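Local coordinates for protein LRA-12 (Uncultured bacterium, PDB 5AEB) that hydrolyses beta-lactam antibiotics, carbapenems among them, as a class B3 metallo-beta-lactamase that works with two zinc ions, at residues A27-Y32 with Y41-K46; N49-T54 with T75-L80; D88-M93 with S129-I134; R138-K143 with L153-H158; A184-I189 with W223-A228. All coordinates share one frame; numbering follows the deposited sequence.

Contact 1: residues A27-Y32 with Y41-K46; sequences AGNLYY and YLITTK
Asn29 starts the contact by gripping Thr44 with both side chain and backbone. Its chi1 of 70° sets CG between the backbone N and the carbonyl carbon. From there Asn29 ND2 donates to Thr44 O from above the carbonyl plane; the modelled 2.5 Å is doubtfully short. The same amide nitrogen also bonds Thr151. Asn29 O accepts a longer bond from Thr44 N, at 3.2 Å. Next comes Leu30, the end of a type II' turn from Ala27. Leu30 CD1 lies 3.6 Å from Tyr41 CB and 4.0 Å from Ile43 CG1. These side chains share one face of an antiparallel beta hairpin formed by strands 30-32 and 41-45, within the larger mixed sheet. Ile181 of strand 178-184 packs on Leu30 from the second sheet. Tyr31 points to the opposite face. Its backbone pairs with Leu42 in both directions: Tyr31 N to Leu42 O at 2.8 Å and Leu42 N to Tyr31 O at 2.9 Å. The Tyr31 ring turns its edge to Thr44, with Tyr31 CE1 3.6 Å from Thr44 OG1. Tyr32 returns to the face of Leu30. Its ring edge is directed at the face of the Tyr41 ring in an offset T-shaped pair, planes at 84° and centroids 5.7 Å apart. The Tyr32 hydroxyl bonds Thr35 O, and the Tyr41 hydroxyl bonds Ala225 O.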
# COMPACT_ATOMS: atom_id res chain seq x y z
N ALA A 27 7.83 1.38 -13.78
CA ALA A 27 7.65 2.53 -14.68
C ALA A 27 8.37 3.76 -14.12
O ALA A 27 8.23 4.08 -12.96
CB ALA A 27 6.17 2.83 -14.85
N GLY A 28 9.17 4.44 -14.94
CA GLY A 28 9.87 5.64 -14.49
C GLY A 28 10.71 5.36 -13.25
O GLY A 28 11.48 4.40 -13.23
N ASN A 29 10.52 6.15 -12.21
CA ASN A 29 11.21 5.95 -10.96
C ASN A 29 10.46 5.06 -9.93
O ASN A 29 10.84 5.00 -8.78
CB ASN A 29 11.67 7.30 -10.38
CG ASN A 29 10.51 8.16 -9.86
OD1 ASN A 29 9.35 7.96 -10.22
ND2 ASN A 29 10.82 9.14 -9.00
N LEU A 30 9.43 4.34 -10.36
CA LEU A 30 8.71 3.40 -9.50
C LEU A 30 9.24 1.96 -9.63
O LEU A 30 9.29 1.41 -10.73
CB LEU A 30 7.19 3.42 -9.78
CG LEU A 30 6.33 2.38 -9.06
CD1 LEU A 30 6.40 2.56 -7.54
CD2 LEU A 30 4.89 2.44 -9.57
N TYR A 31 9.59 1.35 -8.50
CA TYR A 31 10.12 -0.00 -8.46
C TYR A 31 9.30 -0.82 -7.48
O TYR A 31 8.76 -0.29 -6.48
CB TYR A 31 11.61 -0.02 -8.04
CG TYR A 31 12.56 0.75 -8.95
CD1 TYR A 31 12.60 2.14 -8.91
CD2 TYR A 31 13.43 0.09 -9.84
CE1 TYR A 31 13.43 2.85 -9.73
CE2 TYR A 31 14.30 0.80 -10.66
CZ TYR A 31 14.29 2.18 -10.60
OH TYR A 31 15.12 2.94 -11.37
N TYR A 32 9.20 -2.10 -7.78
CA TYR A 32 8.61 -3.10 -6.89
C TYR A 32 9.70 -3.75 -6.06
O TYR A 32 10.64 -4.36 -6.62
CB TYR A 32 7.92 -4.20 -7.69
CG TYR A 32 7.09 -5.15 -6.85
CD1 TYR A 32 7.66 -6.30 -6.29
CD2 TYR A 32 5.74 -4.89 -6.61
CE1 TYR A 32 6.92 -7.16 -5.50
CE2 TYR A 32 4.97 -5.75 -5.83
CZ TYR A 32 5.57 -6.89 -5.27
OH TYR A 32 4.80 -7.75 -4.50
N TYR A 41 6.85 -0.70 -2.58
CA TYR A 41 7.31 0.09 -3.70
C TYR A 41 8.39 1.05 -3.26
O TYR A 41 8.38 1.53 -2.11
CB TYR A 41 6.14 0.85 -4.33
CG TYR A 41 5.02 -0.07 -4.77
CD1 TYR A 41 5.10 -0.78 -5.97
CD2 TYR A 41 3.90 -0.24 -3.97
CE1 TYR A 41 4.08 -1.63 -6.36
CE2 TYR A 41 2.88 -1.11 -4.34
CZ TYR A 41 2.97 -1.79 -5.55
OH TYR A 41 1.95 -2.64 -5.91
N LEU A 42 9.32 1.28 -4.16
CA LEU A 42 10.37 2.27 -4.01
C LEU A 42 10.20 3.30 -5.12
O LEU A 42 10.07 2.97 -6.30
CB LEU A 42 11.77 1.61 -4.07
CG LEU A 42 12.97 2.53 -3.80
CD1 LEU A 42 13.06 2.87 -2.31
CD2 LEU A 42 14.27 1.88 -4.22
N ILE A 43 10.20 4.56 -4.72
CA ILE A 43 10.13 5.70 -5.63
C ILE A 43 11.42 6.46 -5.37
O ILE A 43 11.67 6.92 -4.24
CB ILE A 43 8.88 6.59 -5.36
CG1 ILE A 43 7.59 5.78 -5.54
CG2 ILE A 43 8.86 7.79 -6.30
CD1 ILE A 43 6.43 6.37 -4.78
N THR A 44 12.24 6.56 -6.41
CA THR A 44 13.59 7.11 -6.31
C THR A 44 13.61 8.51 -6.92
O THR A 44 13.12 8.69 -8.04
CB THR A 44 14.59 6.21 -7.07
OG1 THR A 44 14.21 6.12 -8.46
CG2 THR A 44 14.60 4.80 -6.50
N THR A 45 14.14 9.49 -6.19
CA THR A 45 14.21 10.87 -6.68
C THR A 45 15.61 11.38 -6.49
O THR A 45 16.43 10.72 -5.82
CB THR A 45 13.29 11.83 -5.88
OG1 THR A 45 13.95 12.26 -4.67
CG2 THR A 45 11.95 11.16 -5.52
N LYS A 46 15.87 12.58 -7.02
CA LYS A 46 17.13 13.29 -6.78
C LYS A 46 17.41 13.64 -5.31
O LYS A 46 18.55 13.86 -4.94
CB LYS A 46 17.25 14.55 -7.67
CG LYS A 46 16.38 15.73 -7.24
CD LYS A 46 16.90 17.06 -7.76
CE LYS A 46 15.78 18.07 -7.91
NZ LYS A 46 15.14 18.47 -6.61

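Contact 2: residues N49-T54 with T75-L80; sequences NIIVNT and TDTKIL
Ile51 reaches across to Thr77 with the far end of its chain. Chi1 of -62° places CG1 beside the backbone N, and chi2 of 166° extends the chain. Ile51 CD1 thereby meets Thr77 CG2 at 3.6 Å, and the two side chains cross at about a right angle. Leu80 CD2 packs against Ile51 CB at 4.0 Å. Thr77 OG1 hydrogen-bonds Leu74 O. On the other face, Ile50 and Ile79 lie side by side and point the same way. Both have CG2 anti to the backbone N, and Ile50 CG2 touches Ile79 CG2 at 4.1 Å. The strands are the parallel pair of a beta-alpha-beta unit, with helix 60-69 in the connection. The register slips by one residue after Asn49, a beta bulge. Asn49 O takes Lys78 N at 2.8 Å and more weakly Ile79 N at 3.3 Å. Asn49 N donates to Asp76 O at 2.8 Å. Further along, Ile51 N bonds Ile79 O at 3.0 Å. Leu148 and Ile146 of strand 145-148 pack on the Ile50 and Ile79 side, while Thr100 and Ile96 of helix 93-100 meet Thr77 and Leu80.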
# COMPACT_ATOMS: atom_id res chain seq x y z
N ASN A 49 14.76 8.62 -1.46
CA ASN A 49 13.71 7.69 -1.86
C ASN A 49 12.52 7.59 -0.91
O ASN A 49 12.61 7.92 0.25
CB ASN A 49 14.29 6.28 -2.11
CG ASN A 49 15.57 6.31 -2.91
OD1 ASN A 49 15.69 7.08 -3.87
ND2 ASN A 49 16.55 5.48 -2.53
N ILE A 50 11.41 7.11 -1.46
CA ILE A 50 10.20 6.84 -0.74
C ILE A 50 9.96 5.34 -0.80
O ILE A 50 10.09 4.73 -1.89
CB ILE A 50 9.02 7.56 -1.39
CG1 ILE A 50 9.40 9.03 -1.69
CG2 ILE A 50 7.76 7.42 -0.53
CD1 ILE A 50 8.24 9.92 -2.07
N ILE A 51 9.63 4.75 0.35
CA ILE A 51 9.20 3.36 0.43
C ILE A 51 7.73 3.37 0.79
O ILE A 51 7.34 4.09 1.72
CB ILE A 51 9.97 2.54 1.49
CG1 ILE A 51 11.47 2.48 1.15
CG2 ILE A 51 9.37 1.13 1.63
CD1 ILE A 51 12.37 1.98 2.29
N VAL A 52 6.91 2.62 0.03
CA VAL A 52 5.47 2.49 0.31
C VAL A 52 5.23 1.05 0.74
O VAL A 52 5.54 0.11 -0.03
CB VAL A 52 4.60 2.80 -0.93
CG1 VAL A 52 3.11 2.69 -0.60
CG2 VAL A 52 4.92 4.18 -1.53
N ASN A 53 4.76 0.86 1.98
CA ASN A 53 4.53 -0.46 2.59
C ASN A 53 5.76 -1.26 2.96
O ASN A 53 6.81 -1.09 2.37
CB ASN A 53 3.60 -1.35 1.73
CG ASN A 53 2.22 -0.72 1.53
OD1 ASN A 53 1.76 0.11 2.36
ND2 ASN A 53 1.56 -1.10 0.46
N THR A 54 5.59 -2.15 3.92
CA THR A 54 6.52 -3.28 4.11
C THR A 54 5.70 -4.59 3.97
O THR A 54 4.54 -4.56 3.56
CB THR A 54 7.20 -3.26 5.51
OG1 THR A 54 6.24 -3.59 6.52
CG2 THR A 54 7.76 -1.89 5.80
N THR A 75 20.18 4.18 2.94
CA THR A 75 20.39 5.48 3.61
C THR A 75 19.88 6.65 2.82
O THR A 75 19.90 7.77 3.33
CB THR A 75 21.89 5.82 3.93
OG1 THR A 75 22.70 5.69 2.76
CG2 THR A 75 22.43 4.98 5.06
N ASP A 76 19.48 6.44 1.57
CA ASP A 76 18.81 7.51 0.83
C ASP A 76 17.29 7.59 1.12
O ASP A 76 16.64 8.45 0.56
CB ASP A 76 19.06 7.40 -0.69
CG ASP A 76 20.51 7.82 -1.09
OD1 ASP A 76 20.98 8.90 -0.66
OD2 ASP A 76 21.18 7.08 -1.84
N THR A 77 16.76 6.70 1.96
CA THR A 77 15.33 6.66 2.28
C THR A 77 14.93 7.88 3.08
O THR A 77 15.50 8.13 4.14
CB THR A 77 14.93 5.37 3.04
OG1 THR A 77 15.28 4.24 2.24
CG2 THR A 77 13.43 5.32 3.29
N LYS A 78 14.01 8.68 2.55
CA LYS A 78 13.62 9.92 3.23
C LYS A 78 12.21 9.87 3.78
O LYS A 78 11.91 10.50 4.79
CB LYS A 78 13.72 11.12 2.30
CG LYS A 78 15.10 11.55 1.85
CD LYS A 78 16.16 11.65 2.95
CE LYS A 78 17.45 12.21 2.34
NZ LYS A 78 18.69 11.41 2.65
N ILE A 79 11.35 9.12 3.10
CA ILE A 79 9.91 9.08 3.37
C ILE A 79 9.40 7.63 3.34
O ILE A 79 9.82 6.83 2.49
CB ILE A 79 9.09 9.98 2.42
CG1 ILE A 79 9.59 11.44 2.50
CG2 ILE A 79 7.59 9.87 2.74
CD1 ILE A 79 8.85 12.43 1.61
N LEU A 80 8.58 7.31 4.33
CA LEU A 80 7.86 6.05 4.45
C LEU A 80 6.36 6.34 4.38
O LEU A 80 5.84 7.20 5.11
CB LEU A 80 8.19 5.38 5.81
CG LEU A 80 9.68 5.15 6.10
CD1 LEU A 80 9.89 4.67 7.52
CD2 LEU A 80 10.29 4.17 5.08

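Contact 3: residues D88-M93 with S129-I134; sequences DHLGAM and SMFEPI. With ZN (zinc ion), chain C.
The zinc-binding segment of the active site, with Asp88 and His89 as metal ligands, runs straight into Leu90 and Gly91, which rest on Phe131 of the loop before strand 138-140. Leu90 CB sits over one face of the Phe131 ring, 4.2 Å from the centroid, in a CH-pi contact. The leucine chain is extended at its end, and Leu90 CD1 goes on to the ring margin, 3.7 Å from Phe131 CE1. The same Leu90 CD1 meets Ile134 CD1 at 4.1 Å. Chi1 of 56° tucks the Phe131 ring back over its own backbone. Met93 meets Ile134 CG1 with the base of its chain, Met93 CB at 4.2 Å, and the end leads away.

Water joins the two backbones. One molecule donates to Gly91 O at 2.6 Å and accepts from Glu132 N at 2.8 Å. Another lies close to Leu90 O and Glu132 O. At the far end of the segment Asp88 OD2 binds zinc at 2.0 Å and His89 NE2 at 1.9 Å, and His227 is the third protein ligand. Gln84 and His86 bind the other zinc; with Asp88 and His89 they form a Gln-x-His-x-Asp-His sequence, a variant of the His-x-His-x-Asp-His motif of metallo-beta-lactamases.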
# COMPACT_ATOMS: atom_id res chain seq x y z
N ASP A 88 0.13 -7.01 7.56
CA ASP A 88 0.69 -7.49 6.29
C ASP A 88 1.32 -6.35 5.43
O ASP A 88 2.03 -6.63 4.47
CB ASP A 88 -0.30 -8.39 5.46
CG ASP A 88 -1.64 -7.72 5.15
OD1 ASP A 88 -2.18 -6.99 6.06
OD2 ASP A 88 -2.17 -7.91 4.00
N HIS A 89 1.09 -5.10 5.81
CA HIS A 89 1.70 -3.95 5.13
C HIS A 89 2.49 -3.02 6.01
O HIS A 89 3.09 -2.07 5.50
CB HIS A 89 0.64 -3.17 4.36
CG HIS A 89 -0.29 -4.08 3.59
ND1 HIS A 89 0.04 -4.59 2.41
CD2 HIS A 89 -1.55 -4.59 3.91
CE1 HIS A 89 -0.98 -5.38 1.97
NE2 HIS A 89 -1.94 -5.38 2.90
N LEU A 90 2.50 -3.31 7.32
CA LEU A 90 3.25 -2.49 8.30
C LEU A 90 4.13 -3.33 9.23
O LEU A 90 4.77 -2.79 10.14
CB LEU A 90 2.29 -1.69 9.18
CG LEU A 90 1.57 -0.47 8.61
CD1 LEU A 90 0.78 0.21 9.72
CD2 LEU A 90 2.56 0.51 8.05
N GLY A 91 4.15 -4.64 9.00
CA GLY A 91 4.93 -5.56 9.82
C GLY A 91 6.36 -5.11 10.10
O GLY A 91 6.82 -5.18 11.26
N ALA A 92 7.06 -4.61 9.07
CA ALA A 92 8.48 -4.22 9.24
C ALA A 92 8.71 -2.71 9.22
O ALA A 92 9.85 -2.24 9.11
CB ALA A 92 9.37 -4.90 8.20
N MET A 93 7.62 -1.94 9.31
CA MET A 93 7.71 -0.48 9.22
C MET A 93 8.46 0.19 10.39
O MET A 93 9.29 1.07 10.17
CB MET A 93 6.33 0.14 9.05
CG MET A 93 6.37 1.64 8.72
SD MET A 93 7.25 1.87 7.16
CE MET A 93 5.93 1.56 5.94
N SER A 129 -1.32 -5.93 20.38
CA SER A 129 -0.62 -5.47 19.15
C SER A 129 -0.33 -6.59 18.17
O SER A 129 0.23 -7.62 18.54
CB SER A 129 0.68 -4.74 19.49
OG SER A 129 0.41 -3.44 19.95
N MET A 130 -0.69 -6.37 16.90
CA MET A 130 -0.41 -7.33 15.82
C MET A 130 0.85 -7.02 15.01
O MET A 130 1.37 -7.87 14.30
CB MET A 130 -1.62 -7.48 14.92
CG MET A 130 -2.87 -7.93 15.67
SD MET A 130 -4.36 -7.35 14.83
CE MET A 130 -4.22 -8.34 13.35
N PHE A 131 1.34 -5.79 15.12
CA PHE A 131 2.63 -5.38 14.52
C PHE A 131 3.26 -4.34 15.45
O PHE A 131 2.56 -3.75 16.29
CB PHE A 131 2.44 -4.82 13.10
CG PHE A 131 1.48 -3.66 13.03
CD1 PHE A 131 1.93 -2.35 13.18
CD2 PHE A 131 0.12 -3.88 12.81
CE1 PHE A 131 1.03 -1.28 13.13
CE2 PHE A 131 -0.78 -2.82 12.74
CZ PHE A 131 -0.32 -1.51 12.89
N GLU A 132 4.57 -4.10 15.28
CA GLU A 132 5.27 -3.09 16.12
C GLU A 132 4.67 -1.69 15.89
O GLU A 132 4.63 -1.23 14.75
CB GLU A 132 6.79 -3.08 15.87
CG GLU A 132 7.61 -2.13 16.77
CD GLU A 132 7.64 -2.57 18.24
OE1 GLU A 132 7.60 -3.78 18.54
OE2 GLU A 132 7.66 -1.67 19.11
N PRO A 133 4.16 -1.05 16.96
CA PRO A 133 3.65 0.32 16.85
C PRO A 133 4.62 1.27 16.13
O PRO A 133 5.82 1.14 16.27
CB PRO A 133 3.52 0.76 18.31
CG PRO A 133 3.23 -0.52 19.04
CD PRO A 133 4.02 -1.58 18.32
N ILE A 134 4.08 2.19 15.36
CA ILE A 134 4.86 3.26 14.77
C ILE A 134 4.08 4.57 14.95
O ILE A 134 2.85 4.59 14.88
CB ILE A 134 5.15 3.12 13.25
CG1 ILE A 134 5.14 1.68 12.75
CG2 ILE A 134 6.52 3.71 12.97
CD1 ILE A 134 3.76 1.22 12.32
ZN ZN C . -3.29 -6.77 2.88
O HOH W 1 -4.44 -6.36 4.37
O HOH W 2 6.04 -2.13 12.58
O HOH W 3 5.63 -5.96 13.48
O HOH W 4 -4.97 -6.31 2.15

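Contact 4: residues R138-K143 with L153-H158; sequences RLLHDK and LVMLHH. With CO (cobalt (II) ion), chain G.
Asp142 carries its carboxylate to His157 through a chi1 of -165°, which sets CG anti to the backbone N. Asp142 OD1 then accepts from His157 N at 3.0 Å, on the anti side and out of the carboxylate plane. Asp142 OD1 also lies 3.5 Å from His157 CB. A water donates to both Asp142 OD1 and His157 O. The other oxygen, Asp142 OD2, forms a salt bridge with Lys143 NZ at 3.1 Å, met on the syn side. The carboxylate thus has three partners. Met155 is extended until chi3 bends it at 71°. Met155 SD rests 3.6 Å from Leu140 CB, and Met155 CE comes 3.5 Å from His141 O. Lys143 N bonds Met155 O at 2.8 Å. His141 NE2 binds a cobalt ion, which Glu108 also ligates through a carboxylate oxygen. The contact joins the end of strand 138-140 and the loop after it to strand 151-157. Met105 of strand 103-107 packs on Leu140, Cys166 and Phe168 of strand 166-173 on Met155, and Tyr210 of helix 204-216 on Asp142.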
# COMPACT_ATOMS: atom_id res chain seq x y z
N ARG A 138 4.07 12.75 10.02
CA ARG A 138 3.06 13.65 9.43
C ARG A 138 1.71 12.95 9.32
O ARG A 138 1.63 11.81 8.86
CB ARG A 138 3.47 14.24 8.06
CG ARG A 138 3.01 15.69 7.95
CD ARG A 138 2.27 16.13 6.69
NE ARG A 138 3.10 16.08 5.49
CZ ARG A 138 2.68 16.38 4.26
NH1 ARG A 138 1.44 16.81 4.03
NH2 ARG A 138 3.51 16.28 3.25
N LEU A 139 0.66 13.63 9.76
CA LEU A 139 -0.70 13.15 9.56
C LEU A 139 -1.20 13.79 8.29
O LEU A 139 -1.27 15.01 8.20
CB LEU A 139 -1.59 13.50 10.75
CG LEU A 139 -1.06 13.09 12.14
CD1 LEU A 139 -2.02 13.52 13.24
CD2 LEU A 139 -0.85 11.58 12.17
N LEU A 140 -1.51 12.95 7.31
CA LEU A 140 -2.02 13.35 6.02
C LEU A 140 -3.54 13.30 5.97
O LEU A 140 -4.14 12.37 6.54
CB LEU A 140 -1.52 12.36 4.98
CG LEU A 140 0.00 12.23 4.83
CD1 LEU A 140 0.38 11.05 3.95
CD2 LEU A 140 0.54 13.55 4.29
N HIS A 141 -4.12 14.27 5.25
CA HIS A 141 -5.55 14.33 4.97
C HIS A 141 -5.75 14.14 3.51
O HIS A 141 -4.81 14.32 2.72
CB HIS A 141 -6.14 15.70 5.41
CG HIS A 141 -5.61 16.19 6.75
ND1 HIS A 141 -4.55 17.04 6.85
CD2 HIS A 141 -6.00 15.89 8.05
CE1 HIS A 141 -4.29 17.28 8.15
NE2 HIS A 141 -5.18 16.58 8.89
N ASP A 142 -6.98 13.79 3.14
CA ASP A 142 -7.42 13.70 1.75
C ASP A 142 -6.84 14.79 0.87
O ASP A 142 -7.05 15.97 1.13
CB ASP A 142 -8.96 13.74 1.63
CG ASP A 142 -9.45 13.27 0.26
OD1 ASP A 142 -8.86 12.37 -0.36
OD2 ASP A 142 -10.45 13.80 -0.23
N LYS A 143 -6.13 14.37 -0.18
CA LYS A 143 -5.57 15.27 -1.19
C LYS A 143 -4.30 16.06 -0.78
O LYS A 143 -3.82 16.86 -1.58
CB LYS A 143 -6.67 16.16 -1.81
CG LYS A 143 -7.62 15.35 -2.71
CD LYS A 143 -8.98 16.00 -2.90
CE LYS A 143 -9.93 15.06 -3.65
NZ LYS A 143 -11.25 14.98 -2.93
N LEU A 153 3.54 13.25 -4.77
CA LEU A 153 2.45 12.29 -4.56
C LEU A 153 1.21 12.98 -4.02
O LEU A 153 1.31 13.88 -3.19
CB LEU A 153 2.87 11.19 -3.60
CG LEU A 153 3.56 9.97 -4.24
CD1 LEU A 153 4.83 10.36 -4.96
CD2 LEU A 153 3.89 8.93 -3.19
N VAL A 154 0.05 12.59 -4.50
CA VAL A 154 -1.19 13.01 -3.93
C VAL A 154 -1.77 11.81 -3.15
O VAL A 154 -2.05 10.74 -3.75
CB VAL A 154 -2.20 13.47 -4.99
CG1 VAL A 154 -3.50 13.91 -4.31
CG2 VAL A 154 -1.65 14.65 -5.78
N MET A 155 -1.96 11.99 -1.84
CA MET A 155 -2.69 10.99 -1.06
C MET A 155 -4.19 11.08 -1.25
O MET A 155 -4.76 12.14 -1.13
CB MET A 155 -2.40 11.09 0.43
CG MET A 155 -2.74 9.79 1.13
SD MET A 155 -3.24 10.06 2.83
CE MET A 155 -4.85 10.83 2.56
N LEU A 156 -4.83 9.96 -1.58
CA LEU A 156 -6.30 9.90 -1.67
C LEU A 156 -6.88 9.09 -0.53
O LEU A 156 -6.57 7.91 -0.37
CB LEU A 156 -6.72 9.28 -3.01
CG LEU A 156 -6.14 10.01 -4.22
CD1 LEU A 156 -6.31 9.18 -5.48
CD2 LEU A 156 -6.66 11.43 -4.37
N HIS A 157 -7.72 9.72 0.29
CA HIS A 157 -8.35 9.03 1.41
C HIS A 157 -9.34 8.07 0.84
O HIS A 157 -10.28 8.46 0.13
CB HIS A 157 -9.04 10.05 2.31
CG HIS A 157 -9.51 9.48 3.63
ND1 HIS A 157 -10.81 9.62 4.06
CD2 HIS A 157 -8.82 8.83 4.63
CE1 HIS A 157 -10.92 9.03 5.28
NE2 HIS A 157 -9.71 8.55 5.62
N HIS A 158 -9.10 6.78 1.06
CA HIS A 158 -10.01 5.74 0.58
C HIS A 158 -10.38 4.81 1.69
O HIS A 158 -10.00 3.64 1.65
CB HIS A 158 -9.36 4.91 -0.53
CG HIS A 158 -9.18 5.64 -1.83
ND1 HIS A 158 -10.01 6.63 -2.25
CD2 HIS A 158 -8.24 5.46 -2.85
CE1 HIS A 158 -9.57 7.10 -3.45
NE2 HIS A 158 -8.49 6.38 -3.80
CO CO G . -5.53 16.23 10.85
O HOH W 5 -10.57 10.44 -1.62

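Contact 5: residues A184-I189 with W223-A228; sequences ANMPTI and WVASHA. With ZN (zinc ion), chain C.
Ala184 and Val224 make the close part of this contact. Ala184 N donates to Val224 O at 2.7 Å, nearly straight at 169°. Ala184 O lies 3.2 Å from Ala225 CA, a CA-H...O contact. Met186 completes the apolar side. The bend at chi2 brings Met186 SD to the Trp223 indole, 4.0 Å from Trp223 CZ3, and chi3 places CE beside it. The Met-aromatic contact is oblique, and the two side chains cross at about a right angle. Met186 CG also meets Ala225 CB at 4.0 Å. Ser257 and Leu261 of helix 251-267 pack on Met186, and Trp223 NE1 bonds Asp250 O.

The other side is joined more loosely, through water, although its residues are buried. Here the chains part after Ala184, and one water accepts from Met186 N at 2.8 Å and, weakly, from Ser226 N at 3.3 Å. The side-chain end of Asn185 faces that of Ser226, whose hydroxyl is hydrogen-bonded to Thr83 OG1. Beyond it His227 NE2 binds zinc at 2.0 Å, along with Asp88, His89 and two waters. His227 ND1 bonds Asp37 OD2, a second-shell partner that would fix the rotation of the ring. The chemistry thus changes along the chain: backbone and apolar contacts at 223-225, then polar groups, with His227 as a ligand of the second zinc site.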
# COMPACT_ATOMS: atom_id res chain seq x y z
N ALA A 184 -2.97 1.84 -5.60
CA ALA A 184 -4.33 1.81 -5.06
C ALA A 184 -4.44 0.88 -3.89
O ALA A 184 -3.86 -0.24 -3.88
CB ALA A 184 -5.35 1.39 -6.12
N ASN A 185 -5.18 1.33 -2.88
CA ASN A 185 -5.63 0.37 -1.90
C ASN A 185 -7.04 -0.11 -2.27
O ASN A 185 -8.00 0.63 -2.09
CB ASN A 185 -5.58 0.90 -0.49
CG ASN A 185 -5.63 -0.23 0.50
OD1 ASN A 185 -6.70 -0.53 1.06
ND2 ASN A 185 -4.52 -0.96 0.62
N MET A 186 -7.16 -1.33 -2.78
CA MET A 186 -8.49 -1.85 -3.23
C MET A 186 -9.44 -1.99 -2.01
O MET A 186 -9.02 -2.46 -0.95
CB MET A 186 -8.34 -3.19 -3.97
CG MET A 186 -7.34 -3.14 -5.15
SD MET A 186 -7.62 -1.71 -6.21
CE MET A 186 -9.02 -2.27 -7.19
N PRO A 187 -10.72 -1.57 -2.15
CA PRO A 187 -11.67 -1.62 -1.02
C PRO A 187 -12.22 -3.02 -0.79
O PRO A 187 -13.40 -3.27 -1.00
CB PRO A 187 -12.78 -0.66 -1.47
CG PRO A 187 -12.76 -0.79 -2.97
CD PRO A 187 -11.32 -0.94 -3.35
N THR A 188 -11.37 -3.92 -0.36
CA THR A 188 -11.81 -5.23 -0.00
C THR A 188 -12.42 -5.12 1.40
O THR A 188 -12.12 -4.18 2.14
CB THR A 188 -10.63 -6.22 -0.04
OG1 THR A 188 -9.59 -5.76 0.85
CG2 THR A 188 -10.06 -6.33 -1.50
N ILE A 189 -13.30 -6.06 1.71
CA ILE A 189 -13.96 -6.12 3.01
C ILE A 189 -13.34 -7.23 3.84
O ILE A 189 -13.19 -8.39 3.40
CB ILE A 189 -15.48 -6.33 2.86
CG1 ILE A 189 -16.09 -5.14 2.11
CG2 ILE A 189 -16.14 -6.58 4.22
CD1 ILE A 189 -17.50 -5.40 1.65
N TRP A 223 -2.01 1.23 -12.69
CA TRP A 223 -2.43 1.03 -11.33
C TRP A 223 -1.70 -0.15 -10.77
O TRP A 223 -1.44 -1.17 -11.48
CB TRP A 223 -3.93 0.84 -11.21
CG TRP A 223 -4.49 -0.44 -11.79
CD1 TRP A 223 -4.65 -0.76 -13.13
CD2 TRP A 223 -5.00 -1.62 -11.05
NE1 TRP A 223 -5.18 -2.00 -13.27
CE2 TRP A 223 -5.42 -2.57 -12.07
CE3 TRP A 223 -5.14 -1.95 -9.70
CZ2 TRP A 223 -5.95 -3.83 -11.74
CZ3 TRP A 223 -5.69 -3.20 -9.38
CH2 TRP A 223 -6.09 -4.12 -10.38
N VAL A 224 -1.33 -0.03 -9.52
CA VAL A 224 -0.82 -1.16 -8.78
C VAL A 224 -1.59 -1.23 -7.47
O VAL A 224 -2.37 -0.31 -7.16
CB VAL A 224 0.70 -1.04 -8.52
CG1 VAL A 224 1.48 -1.04 -9.84
CG2 VAL A 224 0.98 0.23 -7.73
N ALA A 225 -1.39 -2.29 -6.69
CA ALA A 225 -2.20 -2.47 -5.49
C ALA A 225 -1.36 -2.95 -4.30
O ALA A 225 -0.15 -3.14 -4.44
CB ALA A 225 -3.39 -3.38 -5.77
N SER A 226 -1.99 -3.10 -3.14
CA SER A 226 -1.30 -3.52 -1.94
C SER A 226 -0.87 -5.00 -1.97
O SER A 226 0.09 -5.38 -1.33
CB SER A 226 -2.17 -3.23 -0.73
OG SER A 226 -2.19 -1.81 -0.47
N HIS A 227 -1.59 -5.82 -2.72
CA HIS A 227 -1.22 -7.24 -2.93
C HIS A 227 -0.96 -7.47 -4.39
O HIS A 227 -1.73 -7.01 -5.23
CB HIS A 227 -2.32 -8.18 -2.42
CG HIS A 227 -2.42 -8.24 -0.91
ND1 HIS A 227 -1.90 -9.26 -0.18
CD2 HIS A 227 -3.03 -7.39 -0.00
CE1 HIS A 227 -2.11 -9.00 1.14
NE2 HIS A 227 -2.82 -7.88 1.24
N ALA A 228 0.09 -8.24 -4.72
CA ALA A 228 0.42 -8.49 -6.12
C ALA A 228 -0.79 -9.12 -6.84
O ALA A 228 -1.12 -8.73 -7.96
CB ALA A 228 1.65 -9.36 -6.26
ZN ZN C . -3.29 -6.77 2.88
O HOH W 6 -5.16 -3.16 -2.13
O HOH W 4 -4.97 -6.31 2.15
O HOH W 1 -4.44 -6.36 4.37

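In the fold
Contacts 1 and 2 are neighbours in the seven-stranded sheet. Strands 41-45 and 48-52 pair directly, with Ile43 O to Ile50 N at 2.8 Å. Both rest on backbone bonds and apolar side chains, antiparallel in contact 1 and parallel in contact 2. Contacts 3 and 5 share a zinc ion and two waters, and both combine apolar packing with metal ligands. Contacts 2, 3 and 5 are buried, contact 5 nearest the centre of the chain. Contacts 1 and 4 are partly so. Contact 4 alone includes a salt bridge, within segment 138-143, and its metal ligand holds cobalt. It joins the two sheets and touches contact 1 through Ile43 and Leu153. Thr54 links contact 2 to the zinc-binding segment of contact 3.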